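Local atomic coordinates of leucine aminopeptidase A1, chloroplastic (Solanum lycopersicum, PDB entry 5D8N), a protein that removes N-terminal amino acids, leucine among the preferred ones, from peptides as a magnesium-dependent homohexameric M17 aminopeptidase, with roles in wound signalling and insect defence. Residues G263-V268 with A354-M359; F279-F284 with E348-V353; V371-G376 with L392-I397. The protein carries 1 engineered substitution. All blocks are in the same frame, centred on the assembly; numbering follows the deposited sequence.

Contact 1. Residues G263-V268 with A354-M359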
loop_
_atom_site.group_PDB
_atom_site.type_symbol
_atom_site.label_atom_id
_atom_site.label_comp_id
_atom_site.label_asym_id
_atom_site.label_seq_id
_atom_site.Cartn_x
_atom_site.Cartn_y
_atom_site.Cartn_z
ATOM N N GLY A 263 -4.673 35.907 0.914
ATOM C CA GLY A 263 -3.767 35.031 1.629
ATOM C C GLY A 263 -3.839 33.560 1.237
ATOM O O GLY A 263 -2.842 32.849 1.410
ATOM N N ALA A 264 -5.002 33.083 0.782
ATOM C CA ALA A 264 -5.114 31.688 0.388
ATOM C C ALA A 264 -4.369 31.407 -0.916
ATOM O O ALA A 264 -3.553 30.489 -1.005
ATOM C CB ALA A 264 -6.566 31.269 0.306
ATOM N N TYR A 265 -4.557 32.274 -1.901
ATOM C CA TYR A 265 -3.838 32.194 -3.164
ATOM C C TYR A 265 -2.329 32.349 -2.962
ATOM O O TYR A 265 -1.532 31.541 -3.453
ATOM C CB TYR A 265 -4.398 33.239 -4.130
ATOM C CG TYR A 265 -3.567 33.566 -5.370
ATOM C CD1 TYR A 265 -3.116 32.582 -6.233
ATOM C CD2 TYR A 265 -3.372 34.883 -5.763
ATOM C CE1 TYR A 265 -2.498 32.881 -7.447
ATOM C CE2 TYR A 265 -2.723 35.207 -6.950
ATOM C CZ TYR A 265 -2.280 34.205 -7.792
ATOM O OH TYR A 265 -1.719 34.558 -9.005
ATOM N N LEU A 266 -1.936 33.359 -2.186
ATOM C CA LEU A 266 -0.526 33.649 -2.027
ATOM C C LEU A 266 0.190 32.582 -1.227
ATOM O O LEU A 266 1.344 32.269 -1.501
ATOM C CB LEU A 266 -0.321 35.027 -1.403
ATOM C CG LEU A 266 -0.717 36.182 -2.330
ATOM C CD1 LEU A 266 -0.689 37.524 -1.610
ATOM C CD2 LEU A 266 0.248 36.263 -3.489
ATOM N N ALA A 267 -0.514 31.924 -0.321
ATOM C CA ALA A 267 0.105 30.805 0.387
ATOM C C ALA A 267 0.444 29.635 -0.552
ATOM O O ALA A 267 1.495 29.021 -0.443
ATOM C CB ALA A 267 -0.811 30.319 1.496
ATOM N N VAL A 268 -0.452 29.346 -1.478
ATOM C CA VAL A 268 -0.202 28.264 -2.430
ATOM C C VAL A 268 0.961 28.634 -3.315
ATOM O O VAL A 268 1.833 27.823 -3.578
ATOM C CB VAL A 268 -1.443 28.019 -3.325
ATOM C CG1 VAL A 268 -1.132 26.972 -4.381
ATOM C CG2 VAL A 268 -2.611 27.538 -2.474
ATOM N N ALA A 354 -6.475 32.976 -11.179
ATOM C CA ALA A 354 -5.395 33.160 -10.219
ATOM C C ALA A 354 -4.284 32.153 -10.487
ATOM O O ALA A 354 -4.348 30.990 -10.040
ATOM C CB ALA A 354 -5.919 33.019 -8.801
ATOM N N ALA A 355 -3.331 32.565 -11.316
ATOM C CA ALA A 355 -2.341 31.647 -11.845
ATOM C C ALA A 355 -1.101 31.561 -10.945
ATOM O O ALA A 355 -0.597 32.556 -10.422
ATOM C CB ALA A 355 -1.928 32.080 -13.238
ATOM N N CYS A 356 -0.655 30.342 -10.715
ATOM C CA CYS A 356 0.547 30.067 -9.946
ATOM C C CYS A 356 0.957 28.626 -10.217
ATOM O O CYS A 356 0.231 27.877 -10.859
ATOM C CB CYS A 356 0.304 30.264 -8.445
ATOM S SG CYS A 356 -0.986 29.194 -7.754
ATOM N N GLU A 357 2.143 28.249 -9.757
ATOM C CA GLU A 357 2.506 26.846 -9.701
ATOM C C GLU A 357 2.728 26.439 -8.259
ATOM O O GLU A 357 3.063 27.259 -7.413
ATOM C CB GLU A 357 3.698 26.497 -10.601
ATOM C CG GLU A 357 4.998 27.186 -10.272
ATOM C CD GLU A 357 6.179 26.708 -11.084
ATOM O OE1 GLU A 357 6.012 25.875 -12.015
ATOM O OE2 GLU A 357 7.308 27.010 -10.619
ATOM N N ASN A 358 2.268 25.231 -7.956
ATOM C CA ASN A 358 2.322 24.702 -6.604
ATOM C C ASN A 358 3.560 23.817 -6.445
ATOM O O ASN A 358 3.566 22.667 -6.889
ATOM C CB ASN A 358 1.042 23.915 -6.295
ATOM C CG ASN A 358 1.073 23.290 -4.907
ATOM O OD1 ASN A 358 1.956 23.594 -4.109
ATOM N ND2 ASN A 358 0.167 22.346 -4.655
ATOM N N MET A 359 4.606 24.386 -5.868
ATOM C CA MET A 359 5.908 23.755 -5.765
ATOM C C MET A 359 6.287 23.438 -4.304
ATOM O O MET A 359 5.515 23.658 -3.370
ATOM C CB MET A 359 6.972 24.683 -6.361
ATOM C CG MET A 359 6.788 24.982 -7.836
ATOM S SD MET A 359 7.100 23.568 -8.912
ATOM C CE MET A 359 8.830 23.787 -9.287
HETATM O O HOH W 1 4.080 27.248 -4.919
#

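Contact 2. Residues F279-F284 with E348-V353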
loop_
_atom_site.group_PDB
_atom_site.type_symbol
_atom_site.label_atom_id
_atom_site.label_comp_id
_atom_site.label_asym_id
_atom_site.label_seq_id
_atom_site.Cartn_x
_atom_site.Cartn_y
_atom_site.Cartn_z
ATOM N N PHE A 279 -2.190 37.204 -11.277
ATOM C CA PHE A 279 -3.639 37.113 -11.197
ATOM C C PHE A 279 -4.170 37.810 -12.446
ATOM O O PHE A 279 -3.941 38.996 -12.658
ATOM C CB PHE A 279 -4.109 37.769 -9.892
ATOM C CG PHE A 279 -5.568 37.574 -9.605
ATOM C CD1 PHE A 279 -6.527 38.389 -10.194
ATOM C CD2 PHE A 279 -5.970 36.671 -8.637
ATOM C CE1 PHE A 279 -7.872 38.218 -9.910
ATOM C CE2 PHE A 279 -7.307 36.511 -8.347
ATOM C CZ PHE A 279 -8.264 37.267 -8.990
ATOM N N ILE A 280 -4.871 37.051 -13.266
ATOM C CA ILE A 280 -5.313 37.484 -14.569
ATOM C C ILE A 280 -6.763 37.922 -14.542
ATOM O O ILE A 280 -7.656 37.173 -14.124
ATOM C CB ILE A 280 -5.162 36.336 -15.584
ATOM C CG1 ILE A 280 -3.694 35.949 -15.732
ATOM C CG2 ILE A 280 -5.728 36.755 -16.924
ATOM C CD1 ILE A 280 -3.498 34.611 -16.409
ATOM N N HIS A 281 -6.990 39.153 -14.992
ATOM C CA HIS A 281 -8.339 39.704 -15.112
ATOM C C HIS A 281 -8.601 40.304 -16.492
ATOM O O HIS A 281 -8.069 41.353 -16.840
ATOM C CB HIS A 281 -8.578 40.745 -14.018
ATOM C CG HIS A 281 -9.967 41.294 -13.997
ATOM N ND1 HIS A 281 -10.285 42.486 -13.375
ATOM C CD2 HIS A 281 -11.103 40.879 -14.616
ATOM C CE1 HIS A 281 -11.582 42.712 -13.510
ATOM N NE2 HIS A 281 -12.099 41.766 -14.277
ATOM N N LEU A 282 -9.374 39.605 -17.303
ATOM C CA LEU A 282 -9.828 40.148 -18.586
ATOM C C LEU A 282 -11.277 40.550 -18.443
ATOM O O LEU A 282 -12.030 39.929 -17.676
ATOM C CB LEU A 282 -9.750 39.093 -19.683
ATOM C CG LEU A 282 -8.367 38.566 -20.041
ATOM C CD1 LEU A 282 -8.482 37.357 -20.962
ATOM C CD2 LEU A 282 -7.577 39.650 -20.741
ATOM N N CYS A 283 -11.659 41.593 -19.169
ATOM C CA CYS A 283 -13.053 42.017 -19.230
ATOM C C CYS A 283 -13.496 42.268 -20.664
ATOM O O CYS A 283 -12.877 43.068 -21.376
ATOM C CB CYS A 283 -13.273 43.294 -18.426
ATOM S SG CYS A 283 -15.036 43.740 -18.319
ATOM N N PHE A 284 -14.534 41.554 -21.082
ATOM C CA PHE A 284 -15.142 41.761 -22.379
ATOM C C PHE A 284 -16.373 42.633 -22.228
ATOM O O PHE A 284 -17.233 42.335 -21.393
ATOM C CB PHE A 284 -15.545 40.443 -23.056
ATOM C CG PHE A 284 -16.459 40.642 -24.228
ATOM C CD1 PHE A 284 -15.947 40.903 -25.468
ATOM C CD2 PHE A 284 -17.839 40.699 -24.048
ATOM C CE1 PHE A 284 -16.788 41.202 -26.516
ATOM C CE2 PHE A 284 -18.689 41.027 -25.090
ATOM C CZ PHE A 284 -18.152 41.281 -26.331
ATOM N N GLU A 348 -21.457 41.844 -20.187
ATOM C CA GLU A 348 -20.127 42.197 -19.736
ATOM C C GLU A 348 -19.576 40.953 -19.064
ATOM O O GLU A 348 -20.216 40.426 -18.163
ATOM C CB GLU A 348 -20.182 43.381 -18.769
ATOM C CG GLU A 348 -18.865 43.762 -18.114
ATOM C CD GLU A 348 -19.014 44.888 -17.093
ATOM O OE1 GLU A 348 -19.621 45.931 -17.408
ATOM O OE2 GLU A 348 -18.464 44.781 -15.980
ATOM N N VAL A 349 -18.435 40.459 -19.534
ATOM C CA VAL A 349 -17.905 39.186 -19.040
ATOM C C VAL A 349 -16.513 39.375 -18.472
ATOM O O VAL A 349 -15.586 39.816 -19.169
ATOM C CB VAL A 349 -17.822 38.110 -20.138
ATOM C CG1 VAL A 349 -17.406 36.772 -19.550
ATOM C CG2 VAL A 349 -19.170 37.923 -20.811
ATOM N N HIS A 350 -16.364 38.980 -17.215
ATOM C CA HIS A 350 -15.059 39.003 -16.564
ATOM C C HIS A 350 -14.439 37.612 -16.560
ATOM O O HIS A 350 -15.116 36.622 -16.251
ATOM C CB HIS A 350 -15.239 39.496 -15.136
ATOM C CG HIS A 350 -15.757 40.892 -15.063
ATOM N ND1 HIS A 350 -14.940 41.970 -14.826
ATOM C CD2 HIS A 350 -17.008 41.387 -15.180
ATOM C CE1 HIS A 350 -15.650 43.081 -14.888
ATOM N NE2 HIS A 350 -16.919 42.745 -15.029
ATOM N N PHE A 351 -13.223 37.527 -17.084
ATOM C CA PHE A 351 -12.486 36.271 -17.120
ATOM C C PHE A 351 -11.355 36.328 -16.097
ATOM O O PHE A 351 -10.488 37.202 -16.173
ATOM C CB PHE A 351 -11.896 36.014 -18.509
ATOM C CG PHE A 351 -12.858 36.162 -19.641
ATOM C CD1 PHE A 351 -13.222 37.424 -20.108
ATOM C CD2 PHE A 351 -13.446 35.053 -20.209
ATOM C CE1 PHE A 351 -14.084 37.538 -21.184
ATOM C CE2 PHE A 351 -14.389 35.165 -21.217
ATOM C CZ PHE A 351 -14.712 36.405 -21.713
ATOM N N ILE A 352 -11.390 35.434 -15.112
ATOM C CA ILE A 352 -10.516 35.536 -13.940
ATOM C C ILE A 352 -9.762 34.242 -13.655
ATOM O O ILE A 352 -10.370 33.183 -13.601
ATOM C CB ILE A 352 -11.358 35.948 -12.730
ATOM C CG1 ILE A 352 -11.867 37.378 -12.915
ATOM C CG2 ILE A 352 -10.549 35.849 -11.452
ATOM C CD1 ILE A 352 -13.068 37.707 -12.070
ATOM N N VAL A 353 -8.435 34.326 -13.625
ATOM C CA VAL A 353 -7.571 33.199 -13.335
ATOM C C VAL A 353 -6.467 33.596 -12.358
ATOM O O VAL A 353 -5.640 34.462 -12.658
ATOM C CB VAL A 353 -6.887 32.664 -14.598
ATOM C CG1 VAL A 353 -5.927 31.536 -14.238
ATOM C CG2 VAL A 353 -7.920 32.132 -15.587
#

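Contact 3. Residues V371-G376 with L392-I397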
loop_
_atom_site.group_PDB
_atom_site.type_symbol
_atom_site.label_atom_id
_atom_site.label_comp_id
_atom_site.label_asym_id
_atom_site.label_seq_id
_atom_site.Cartn_x
_atom_site.Cartn_y
_atom_site.Cartn_z
ATOM N N VAL A 371 -4.241 29.573 6.671
ATOM C CA VAL A 371 -4.149 30.712 5.764
ATOM C C VAL A 371 -5.464 31.464 5.832
ATOM O O VAL A 371 -6.511 30.899 6.176
ATOM C CB VAL A 371 -3.860 30.251 4.330
ATOM C CG1 VAL A 371 -2.635 29.346 4.305
ATOM C CG2 VAL A 371 -5.039 29.491 3.744
ATOM N N THR A 372 -5.420 32.741 5.488
ATOM C CA THR A 372 -6.588 33.598 5.577
ATOM C C THR A 372 -6.968 34.133 4.207
ATOM O O THR A 372 -6.208 34.882 3.568
ATOM C CB THR A 372 -6.282 34.733 6.573
ATOM O OG1 THR A 372 -5.852 34.141 7.812
ATOM C CG2 THR A 372 -7.485 35.649 6.837
ATOM N N ALA A 373 -8.170 33.789 3.762
ATOM C CA ALA A 373 -8.646 34.278 2.454
ATOM C C ALA A 373 -9.037 35.755 2.531
ATOM O O ALA A 373 -9.090 36.338 3.618
ATOM C CB ALA A 373 -9.838 33.453 1.991
ATOM N N SER A 374 -9.251 36.366 1.372
ATOM C CA SER A 374 -9.478 37.802 1.291
ATOM C C SER A 374 -10.847 38.225 1.814
ATOM O O SER A 374 -11.108 39.414 1.953
ATOM C CB SER A 374 -9.293 38.309 -0.151
ATOM O OG SER A 374 -9.995 37.521 -1.095
ATOM N N ASN A 375 -11.698 37.275 2.173
ATOM C CA ASN A 375 -12.915 37.589 2.930
ATOM C C ASN A 375 -12.766 37.368 4.431
ATOM O O ASN A 375 -13.740 37.437 5.171
ATOM C CB ASN A 375 -14.111 36.789 2.438
ATOM C CG ASN A 375 -13.972 35.305 2.700
ATOM O OD1 ASN A 375 -12.954 34.835 3.181
ATOM N ND2 ASN A 375 -15.020 34.551 2.366
ATOM N N GLY A 376 -11.541 37.153 4.891
ATOM C CA GLY A 376 -11.257 37.014 6.313
ATOM C C GLY A 376 -11.369 35.604 6.862
ATOM O O GLY A 376 -11.102 35.394 8.056
ATOM N N LEU A 392 -8.783 29.297 -5.783
ATOM C CA LEU A 392 -10.141 29.639 -6.219
ATOM C C LEU A 392 -10.910 30.454 -5.200
ATOM O O LEU A 392 -11.746 31.276 -5.565
ATOM C CB LEU A 392 -10.940 28.390 -6.554
ATOM C CG LEU A 392 -10.552 27.691 -7.861
ATOM C CD1 LEU A 392 -11.214 26.329 -7.902
ATOM C CD2 LEU A 392 -10.989 28.532 -9.055
ATOM N N ALA A 393 -10.652 30.221 -3.920
ATOM C CA ALA A 393 -11.300 31.009 -2.889
ATOM C C ALA A 393 -11.126 32.522 -3.101
ATOM O O ALA A 393 -12.087 33.285 -3.168
ATOM C CB ALA A 393 -10.768 30.590 -1.536
ATOM N N ASP A 394 -9.885 32.938 -3.300
ATOM C CA ASP A 394 -9.576 34.329 -3.567
ATOM C C ASP A 394 -10.037 34.828 -4.945
ATOM O O ASP A 394 -10.468 35.985 -5.089
ATOM C CB ASP A 394 -8.087 34.585 -3.347
ATOM C CG ASP A 394 -7.734 34.678 -1.849
ATOM O OD1 ASP A 394 -8.549 35.302 -1.117
ATOM O OD2 ASP A 394 -6.637 34.201 -1.442
ATOM N N ALA A 395 -9.989 33.960 -5.952
ATOM C CA ALA A 395 -10.512 34.342 -7.270
ATOM C C ALA A 395 -12.017 34.571 -7.249
ATOM O O ALA A 395 -12.527 35.460 -7.905
ATOM C CB ALA A 395 -10.187 33.277 -8.296
ATOM N N LEU A 396 -12.734 33.768 -6.476
ATOM C CA LEU A 396 -14.165 33.910 -6.389
ATOM C C LEU A 396 -14.560 35.177 -5.638
ATOM O O LEU A 396 -15.526 35.849 -5.993
ATOM C CB LEU A 396 -14.768 32.650 -5.767
ATOM C CG LEU A 396 -14.799 31.400 -6.641
ATOM C CD1 LEU A 396 -15.160 30.165 -5.804
ATOM C CD2 LEU A 396 -15.814 31.490 -7.770
ATOM N N ILE A 397 -13.837 35.480 -4.571
ATOM C CA ILE A 397 -14.075 36.709 -3.821
ATOM C C ILE A 397 -13.838 37.877 -4.763
ATOM O O ILE A 397 -14.652 38.781 -4.822
ATOM C CB ILE A 397 -13.139 36.803 -2.607
ATOM C CG1 ILE A 397 -13.558 35.770 -1.555
ATOM C CG2 ILE A 397 -13.186 38.185 -1.978
ATOM C CD1 ILE A 397 -12.454 35.388 -0.574
HETATM O O HOH W 2 -9.886 38.398 -3.652
#

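Contact 1. Residues G263-V268 with A354-M359
Tyr-265 reaches from helix 263-268 to the C-terminal part of strand 347-358 and makes the largest single share of this contact, chiefly with its phenol ring. CG stands anti to the backbone N (chi1 165°), which carries the ring out from the helix and across the strand at Ala-354 and Ala-355. The methyl group of Ala-354 sits over one face of the ring as a CH-pi contact, CB lying 3.8 Å from the ring centroid and shifted toward the rim. At the far end of the ring the hydroxyl OH donates a hydrogen bond of 2.7 Å to the carbonyl O of Ala-355. It approaches from above the plane of that carbonyl, 35° out of it. The methyl over the face and the bond at OH together hold the phenol in place. Cys-356 adds a looser sulfur-aromatic contact, with SG at the ring edge and 5.2 Å from the centroid; the same SG touches Val-268 CG1 at 4.0 Å.

Past this compact end the helix and the strand are joined by fewer direct contacts. Val-268 CG1 approaches Asn-358 CB only at 4.2 Å, and a water bridges the two backbones: it donates to Val-268 O and to Glu-357 O, each at 2.7 Å, and accepts from Met-359 N. Glu-357 turns away from the helix and forms a salt bridge with Arg-366 of a second subunit. The amide of Asn-358 leads toward the metal centre, where ND2 is hydrogen-bonded to Asp-305, a magnesium ligand. Helix 263-268 is thus packed on the end of a central sheet strand that runs into the two-metal active site of the M17 catalytic domain.

Contact 2. Residues F279-F284 with E348-V353
His-281 and His-350 meet rim to rim across the two strands, NE2 of His-281 lying 2.9 Å from ND1 of His-350 in a hydrogen bond whose donor may be either ring. Their planes differ by 28°. His-281 has CG anti to its backbone N (chi1 -176°), which swings the imidazole over toward the neighbouring strand, whereas in His-350 CG lies beside the backbone N and anti to the carbonyl carbon (chi1 -63°). One face of His-350 is covered by Cys-283 SG, 3.9 Å from the ring centroid, and its NE2 donates to Glu-348 OE2 at 2.7 Å, on the anti lone pair. Bonds at both ring nitrogens therefore fix the rotation of this imidazole. The strands are antiparallel neighbours in the mixed central sheet of the catalytic domain, with hydrogen-bonded pairs Ile-280 with Val-353, Leu-282 with Phe-351 and Phe-284 with Val-349. On the face opposite the histidines, Phe-351 CE1 meets Phe-284 CB edge-on at 3.8 Å. Val-349 CG1 lies over one face of the Phe-351 ring, and helix 327-342 also packs against it. Back on the histidine face, CZ of Phe-279 meets Ile-352 CG2 at 3.6 Å, and the Phe-279 ring meets Tyr-398 edge-to-face.

Contact 3. Residues V371-G376 with L392-I397
Ser-374 binds the carboxylate of Asp-394 through both its backbone and its side chain, and both bonds end on the same oxygen. Its N donates to Asp-394 OD1 at 2.8 Å, nearly along the C-O axis, and its OG donates to that OD1 at 2.6 Å from the anti side, 28° out of the carboxylate plane. The serine OG lies between the backbone N and the carbonyl carbon (chi1 49°), a position that lets OG and N close on one acceptor. The other oxygen, OD2, accepts from Tyr-265 N at the start of helix 263-269, so the buried carboxylate is held from two parts of the chain, and these donors would probably stabilise its negative charge. A water extends the network, donating to Ser-374 OG at 2.7 Å and to Asp-394 O at 2.9 Å.

Outward from the polar group, Ile-397 supplies the packing, one helical turn beyond Asp-394. Its CD1 approaches Ser-374 OG at 3.3 Å, lies against Asn-375 CG at 3.6 Å, and makes an apolar contact with Ala-373 CB at 4.1 Å. The Asn-375 and Ile-397 side chains cross at about a right angle; the asparagine OD1 itself accepts from Lys-377 N. A type I beta turn, Ala-373 to Gly-376, is thereby pinned to the side of helix 388-401 by an aspartate that accepts both the main-chain N-H and the hydroxyl of one turn residue, within the M17 catalytic domain.

Overall arrangement
Along the chain, helix 263-268 comes first and leads into strand 279-284. Strand 347-358 then serves two contacts: its 348-353 part pairs with 279-284 and closes contact 2, and the end of the strand with Met-359 just after it (354-359) meets the helix and closes contact 1, so the loop of contact 2 lies within that of contact 1. Contact 3 follows in series, with a shorter loop from 371-376 to helix segment 392-397. The contacts also touch one another: Ala-354 packs on Phe-279, Ala-267 on Val-371, and Ala-395 on Phe-279 and Ile-352. Together they tie the central sheet to helices 263-269 and 388-401 and to the turn after strand 370-372.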